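Local coordinates for protein glucose-6-phosphate 1-dehydrogenase (Kluyveromyces lactis, PDB 7E6I) that probably oxidises glucose 6-phosphate with NADP+ to the lactone, the rate-limiting first step of the oxidative pentose phosphate pathway, supplying NADPH, at residues 444-447 with 448-452; 305-308 with 309-313; 469-472 with 473-477. All blocks are in the same frame, centred on the assembly; numbering follows the deposited sequence.

Contact 1 (444-447 with 448-452); sequences TPLL and NYLEG
T444 meets N448, and L446 meets L450, along the closing turns of helix 433-451, where four i to i+4 backbone bonds join 444-447 to 448-451. The first, from N448 N to T444 O, is 2.7 Å long and nearly straight, with an N-H...O angle of 173°. The helix is kinked at P445 and L446, whose nitrogens make no bond to the turn before; the proline N has no hydrogen to give. In the T444/N448 pair, T444 CG2 lies 3.4 Å from N448 ND2, a methyl against an amide nitrogen, while T444 OG1 turns to the backbone of W440 and L159. The L446/L450 pair is apolar. L446 CG stands anti to its backbone N (chi1 173°), which sends CD1 down the helix to 3.9 Å from L450 CG, and the same methyl comes to 4.3 Å from CD2 on the Y449 ring. L447 and E451 run side by side, with L447 CD2 4.0 Å from E451 OE1. That carboxylate oxygen is held by a salt bridge to R239, so the carboxylate lies alongside a leucine methyl while paired with R239. Helix 236-254 packs on L446, L447 and L450, through I238, which receives L446 and L450, and through R239, which touches L447; H282 stacks on the Y449 ring, and P456 in the following loop touches both Y449 and L450.

Contact 2 (305-308 with 309-313); sequences ETVK and EDSKC
The carboxylate of D310 and the ammonium group of K308 form a salt bridge two residues apart. NZ approaches OD1 from the syn side at 3.1 Å and 26° out of the carboxylate plane, while D310 OD2 is farther from NZ, at 3.7 Å, so the bridge leans on one oxygen. The lysine reaches it by curling: its chain bends at chi3 and chi4, lying alongside the aspartate, and K308 CB comes to 3.3 Å from the same OD1. The second flat group, the E309 carboxylate, is folded back by a bend at chi2, bringing OE2 to 3.7 Å from V307 O. Beneath these exposed charges the backbone turns from K308 to S311, closed by a weak bond from S311 N to K308 O at 3.4 Å. V307 CG1 rests 3.6 Å from S311 CB, with Y301 touching both residues. S311 OG, anti to the backbone N (chi1 170°), accepts from C313 N at 3.2 Å with an N-H...O angle of 156° and also bonds D233 OD1. With an alanine here, C313 N would probably lose its side-chain acceptor and D233 its hydroxyl mate. The backbone has a further tie in Q289, whose NE2 bonds both S311 O and C313 O. The geometry is that of a type I beta turn running directly into an ST turn, within the loop that connects strands 285-291 and 316-321.

Contact 3 (469-472 with 473-477); sequences DGLV and EFLAD
L475 lies against L471 one turn along the short helix 471-476, for which G470 is the N-cap. Its CB stands over the backbone, 3.8 Å from L471 O. CG, placed beside its own backbone N by a chi1 of -62°, comes to 3.4 Å from that same oxygen. The branch then meets the other leucine: L475 CG is 4.1 Å from L471 CD2, and L475 CD1 is 4.0 Å from L471 CD1. The pair faces the mixed sheet, L471 and L475 both touching R336 of strand 333-338, a residue that by similarity binds the second NADP+. F474 also packs on V334 and A318, and stacks its ring with H478. F482 is touched by V472, L475 and A476. At the helix start, G470 has a positive phi of 96°, where a CB would collide with D469 O. From this N-cap the backbone bonds begin: F474 N donates to G470 O at 2.8 Å, and L475 N to L471 O at 2.8 Å.

From the N terminus, contact 2 comes first, turning the loop between strands 285-291 and 316-321. Contact 1 follows at the end of helix 433-451, ahead of edge strand 459-462, and contact 3 comes last, in the helix lying on strands 316-321 and 333-338. Each is local and they run in series, so none nests within or crosses another. Contacts 1 and 2 touch, G452 O lying 3.8 Å from K312 NZ, although their centres are about 18 Å apart. Contact 3 stays clear, its nearest atoms about 10 Å from contact 1 and 14 Å from contact 2. Strand 316-321 links contacts 2 and 3, receiving the loop and carrying the helix.

Contact 1 (444-447 with 448-452)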
loop_
_atom_site.group_PDB
_atom_site.type_symbol
_atom_site.label_atom_id
_atom_site.label_comp_id
_atom_site.label_asym_id
_atom_site.label_seq_id
_atom_site.Cartn_x
_atom_site.Cartn_y
_atom_site.Cartn_z
ATOM N N THR A 444 10.077 15.292 0.519
ATOM C CA THR A 444 11.022 15.813 -0.464
ATOM C C THR A 444 12.249 16.443 0.185
ATOM O O THR A 444 13.372 16.128 -0.245
ATOM C CB THR A 444 10.310 16.789 -1.404
ATOM O OG1 THR A 444 9.477 16.047 -2.308
ATOM C CG2 THR A 444 11.333 17.595 -2.190
ATOM N N PRO A 445 12.136 17.289 1.214
ATOM C CA PRO A 445 13.363 17.838 1.816
ATOM C C PRO A 445 14.313 16.765 2.324
ATOM O O PRO A 445 15.522 16.871 2.107
ATOM C CB PRO A 445 12.831 18.723 2.948
ATOM C CG PRO A 445 11.439 19.065 2.540
ATOM C CD PRO A 445 10.931 17.806 1.891
ATOM N N LEU A 446 13.809 15.723 2.986
ATOM C CA LEU A 446 14.705 14.646 3.388
ATOM C C LEU A 446 15.365 14.011 2.172
ATOM O O LEU A 446 16.575 13.751 2.177
ATOM C CB LEU A 446 13.951 13.593 4.191
ATOM C CG LEU A 446 14.788 12.342 4.494
ATOM C CD1 LEU A 446 16.011 12.701 5.323
ATOM C CD2 LEU A 446 13.979 11.272 5.209
ATOM N N LEU A 447 14.588 13.775 1.109
ATOM C CA LEU A 447 15.133 13.091 -0.062
ATOM C C LEU A 447 16.144 13.960 -0.804
ATOM O O LEU A 447 17.160 13.452 -1.294
ATOM C CB LEU A 447 13.999 12.675 -0.991
ATOM C CG LEU A 447 13.150 11.497 -0.511
ATOM C CD1 LEU A 447 11.931 11.332 -1.414
ATOM C CD2 LEU A 447 13.992 10.252 -0.517
ATOM N N ASN A 448 15.870 15.266 -0.910
ATOM C CA ASN A 448 16.843 16.195 -1.477
ATOM C C ASN A 448 18.138 16.191 -0.674
ATOM O O ASN A 448 19.236 16.218 -1.245
ATOM C CB ASN A 448 16.269 17.613 -1.505
ATOM C CG ASN A 448 15.213 17.795 -2.565
ATOM O OD1 ASN A 448 15.054 16.954 -3.463
ATOM N ND2 ASN A 448 14.474 18.907 -2.470
ATOM N N TYR A 449 18.028 16.186 0.655
ATOM C CA TYR A 449 19.220 16.225 1.488
ATOM C C TYR A 449 20.049 14.957 1.317
ATOM O O TYR A 449 21.266 15.029 1.125
ATOM C CB TYR A 449 18.811 16.457 2.944
ATOM C CG TYR A 449 19.830 16.027 3.966
ATOM C CD1 TYR A 449 20.938 16.815 4.254
ATOM C CD2 TYR A 449 19.674 14.840 4.658
ATOM C CE1 TYR A 449 21.869 16.421 5.191
ATOM C CE2 TYR A 449 20.593 14.438 5.596
ATOM C CZ TYR A 449 21.690 15.228 5.857
ATOM O OH TYR A 449 22.597 14.807 6.798
ATOM N N LEU A 450 19.406 13.790 1.323
ATOM C CA LEU A 450 20.152 12.539 1.234
ATOM C C LEU A 450 20.816 12.376 -0.129
ATOM O O LEU A 450 21.916 11.825 -0.228
ATOM C CB LEU A 450 19.223 11.361 1.499
ATOM C CG LEU A 450 18.654 11.202 2.912
ATOM C CD1 LEU A 450 17.857 9.890 3.015
ATOM C CD2 LEU A 450 19.759 11.254 3.942
ATOM N N GLU A 451 20.152 12.816 -1.195
ATOM C CA GLU A 451 20.617 12.580 -2.552
ATOM C C GLU A 451 21.412 13.743 -3.125
ATOM O O GLU A 451 21.878 13.658 -4.265
ATOM C CB GLU A 451 19.425 12.252 -3.457
ATOM C CG GLU A 451 18.889 10.842 -3.207
ATOM C CD GLU A 451 17.441 10.663 -3.609
ATOM O OE1 GLU A 451 16.857 9.604 -3.271
ATOM O OE2 GLU A 451 16.885 11.569 -4.277
ATOM N N GLY A 452 21.588 14.814 -2.364
ATOM C CA GLY A 452 22.411 15.918 -2.780
ATOM C C GLY A 452 23.883 15.617 -2.569
ATOM O O GLY A 452 24.280 14.502 -2.219
#

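Contact 2 (305-308 with 309-313)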
loop_
_atom_site.group_PDB
_atom_site.type_symbol
_atom_site.label_atom_id
_atom_site.label_comp_id
_atom_site.label_asym_id
_atom_site.label_seq_id
_atom_site.Cartn_x
_atom_site.Cartn_y
_atom_site.Cartn_z
ATOM N N GLU A 305 26.277 -6.133 -10.357
ATOM C CA GLU A 305 26.991 -5.623 -11.522
ATOM C C GLU A 305 26.330 -4.382 -12.108
ATOM O O GLU A 305 26.984 -3.652 -12.861
ATOM C CB GLU A 305 27.117 -6.711 -12.592
ATOM C CG GLU A 305 25.957 -6.778 -13.578
ATOM C CD GLU A 305 25.960 -8.065 -14.401
ATOM O OE1 GLU A 305 24.873 -8.492 -14.854
ATOM O OE2 GLU A 305 27.055 -8.650 -14.584
ATOM N N THR A 306 25.066 -4.110 -11.775
ATOM C CA THR A 306 24.385 -2.934 -12.308
ATOM C C THR A 306 24.467 -1.716 -11.399
ATOM O O THR A 306 23.891 -0.683 -11.740
ATOM C CB THR A 306 22.911 -3.238 -12.596
ATOM O OG1 THR A 306 22.259 -3.634 -11.382
ATOM C CG2 THR A 306 22.768 -4.344 -13.644
ATOM N N VAL A 307 25.179 -1.791 -10.277
ATOM C CA VAL A 307 25.313 -0.676 -9.338
ATOM C C VAL A 307 26.724 -0.110 -9.430
ATOM O O VAL A 307 27.703 -0.863 -9.339
ATOM C CB VAL A 307 25.010 -1.114 -7.891
ATOM C CG1 VAL A 307 25.154 0.058 -6.934
ATOM C CG2 VAL A 307 23.631 -1.694 -7.786
ATOM N N LYS A 308 26.836 1.213 -9.574
ATOM C CA LYS A 308 28.145 1.849 -9.460
ATOM C C LYS A 308 28.720 1.623 -8.070
ATOM O O LYS A 308 27.992 1.456 -7.087
ATOM C CB LYS A 308 28.065 3.348 -9.732
ATOM C CG LYS A 308 27.679 3.725 -11.155
ATOM C CD LYS A 308 27.055 5.123 -11.192
ATOM C CE LYS A 308 28.101 6.217 -11.452
ATOM N NZ LYS A 308 29.385 6.083 -10.672
ATOM N N GLU A 309 30.048 1.637 -7.984
ATOM C CA GLU A 309 30.697 1.248 -6.741
ATOM C C GLU A 309 30.707 2.363 -5.705
ATOM O O GLU A 309 30.946 2.083 -4.532
ATOM C CB GLU A 309 32.123 0.757 -7.023
ATOM C CG GLU A 309 32.246 -0.780 -7.090
ATOM C CD GLU A 309 31.531 -1.408 -8.301
ATOM O OE1 GLU A 309 31.715 -0.910 -9.438
ATOM O OE2 GLU A 309 30.791 -2.409 -8.109
ATOM N N ASP A 310 30.436 3.607 -6.099
ATOM C CA ASP A 310 30.348 4.720 -5.163
ATOM C C ASP A 310 28.910 5.001 -4.708
ATOM O O ASP A 310 28.635 6.083 -4.169
ATOM C CB ASP A 310 30.941 5.976 -5.797
ATOM C CG ASP A 310 30.216 6.374 -7.068
ATOM O OD1 ASP A 310 29.565 5.494 -7.679
ATOM O OD2 ASP A 310 30.288 7.561 -7.452
ATOM N N SER A 311 27.994 4.058 -4.920
ATOM C CA SER A 311 26.580 4.304 -4.675
ATOM C C SER A 311 26.297 4.564 -3.198
ATOM O O SER A 311 26.687 3.779 -2.331
ATOM C CB SER A 311 25.760 3.112 -5.156
ATOM O OG SER A 311 24.422 3.236 -4.728
ATOM N N LYS A 312 25.594 5.660 -2.915
ATOM C CA LYS A 312 25.118 5.962 -1.571
ATOM C C LYS A 312 23.668 5.524 -1.353
ATOM O O LYS A 312 22.988 6.071 -0.474
ATOM C CB LYS A 312 25.260 7.457 -1.289
ATOM C CG LYS A 312 26.676 7.999 -1.413
ATOM C CD LYS A 312 26.847 9.273 -0.572
ATOM C CE LYS A 312 25.944 10.401 -1.082
ATOM N NZ LYS A 312 26.703 11.618 -1.520
ATOM N N CYS A 313 23.176 4.558 -2.131
ATOM C CA CYS A 313 21.765 4.199 -2.064
ATOM C C CYS A 313 21.410 3.616 -0.696
ATOM O O CYS A 313 22.110 2.741 -0.172
ATOM C CB CYS A 313 21.410 3.206 -3.158
ATOM S SG CYS A 313 19.643 2.843 -3.218
#

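Contact 3 (469-472 with 473-477)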
loop_
_atom_site.group_PDB
_atom_site.type_symbol
_atom_site.label_atom_id
_atom_site.label_comp_id
_atom_site.label_asym_id
_atom_site.label_seq_id
_atom_site.Cartn_x
_atom_site.Cartn_y
_atom_site.Cartn_z
ATOM N N ASP A 469 23.680 -1.328 12.902
ATOM C CA ASP A 469 24.178 -0.761 14.147
ATOM C C ASP A 469 23.485 0.562 14.420
ATOM O O ASP A 469 23.249 1.362 13.508
ATOM C CB ASP A 469 25.701 -0.550 14.091
ATOM C CG ASP A 469 26.481 -1.862 14.006
ATOM O OD1 ASP A 469 27.708 -1.815 13.735
ATOM O OD2 ASP A 469 25.870 -2.939 14.215
ATOM N N GLY A 470 23.163 0.793 15.687
ATOM C CA GLY A 470 22.562 2.030 16.125
ATOM C C GLY A 470 21.051 2.011 16.229
ATOM O O GLY A 470 20.482 2.968 16.772
ATOM N N LEU A 471 20.391 0.950 15.743
ATOM C CA LEU A 471 18.930 0.916 15.692
ATOM C C LEU A 471 18.328 0.849 17.087
ATOM O O LEU A 471 17.481 1.674 17.451
ATOM C CB LEU A 471 18.456 -0.276 14.852
ATOM C CG LEU A 471 17.061 -0.226 14.206
ATOM C CD1 LEU A 471 16.196 -1.294 14.794
ATOM C CD2 LEU A 471 16.378 1.153 14.301
ATOM N N VAL A 472 18.758 -0.135 17.882
ATOM C CA VAL A 472 18.221 -0.317 19.230
ATOM C C VAL A 472 18.393 0.955 20.056
ATOM O O VAL A 472 17.504 1.343 20.827
ATOM C CB VAL A 472 18.891 -1.536 19.889
ATOM C CG1 VAL A 472 18.860 -1.420 21.379
ATOM C CG2 VAL A 472 18.183 -2.790 19.467
ATOM N N GLU A 473 19.533 1.635 19.885
ATOM C CA GLU A 473 19.773 2.930 20.517
ATOM C C GLU A 473 18.817 3.987 19.973
ATOM O O GLU A 473 18.261 4.793 20.733
ATOM C CB GLU A 473 21.230 3.346 20.258
ATOM C CG GLU A 473 22.077 3.755 21.444
ATOM C CD GLU A 473 23.602 3.786 21.104
ATOM O OE1 GLU A 473 24.311 2.762 21.322
ATOM O OE2 GLU A 473 24.091 4.829 20.600
ATOM N N PHE A 474 18.639 4.014 18.648
ATOM C CA PHE A 474 17.691 4.936 18.025
ATOM C C PHE A 474 16.287 4.757 18.606
ATOM O O PHE A 474 15.600 5.742 18.913
ATOM C CB PHE A 474 17.705 4.714 16.506
ATOM C CG PHE A 474 16.945 5.753 15.702
ATOM C CD1 PHE A 474 17.570 6.915 15.266
ATOM C CD2 PHE A 474 15.617 5.538 15.334
ATOM C CE1 PHE A 474 16.879 7.863 14.511
ATOM C CE2 PHE A 474 14.922 6.481 14.576
ATOM C CZ PHE A 474 15.555 7.641 14.165
ATOM N N LEU A 475 15.848 3.507 18.781
ATOM C CA LEU A 475 14.509 3.273 19.315
ATOM C C LEU A 475 14.406 3.749 20.760
ATOM O O LEU A 475 13.447 4.430 21.133
ATOM C CB LEU A 475 14.141 1.797 19.194
ATOM C CG LEU A 475 14.099 1.310 17.735
ATOM C CD1 LEU A 475 13.638 -0.148 17.606
ATOM C CD2 LEU A 475 13.240 2.229 16.886
ATOM N N ALA A 476 15.399 3.423 21.586
ATOM C CA ALA A 476 15.373 3.878 22.970
ATOM C C ALA A 476 15.453 5.391 23.063
ATOM O O ALA A 476 14.945 5.976 24.019
ATOM C CB ALA A 476 16.501 3.216 23.759
ATOM N N ASP A 477 16.053 6.034 22.076
ATOM C CA ASP A 477 16.033 7.484 21.977
ATOM C C ASP A 477 14.675 8.026 21.567
ATOM O O ASP A 477 14.449 9.235 21.667
ATOM C CB ASP A 477 17.059 7.926 20.941
ATOM C CG ASP A 477 17.961 8.999 21.439
ATOM O OD1 ASP A 477 17.456 9.983 22.034
ATOM O OD2 ASP A 477 19.181 8.851 21.216
#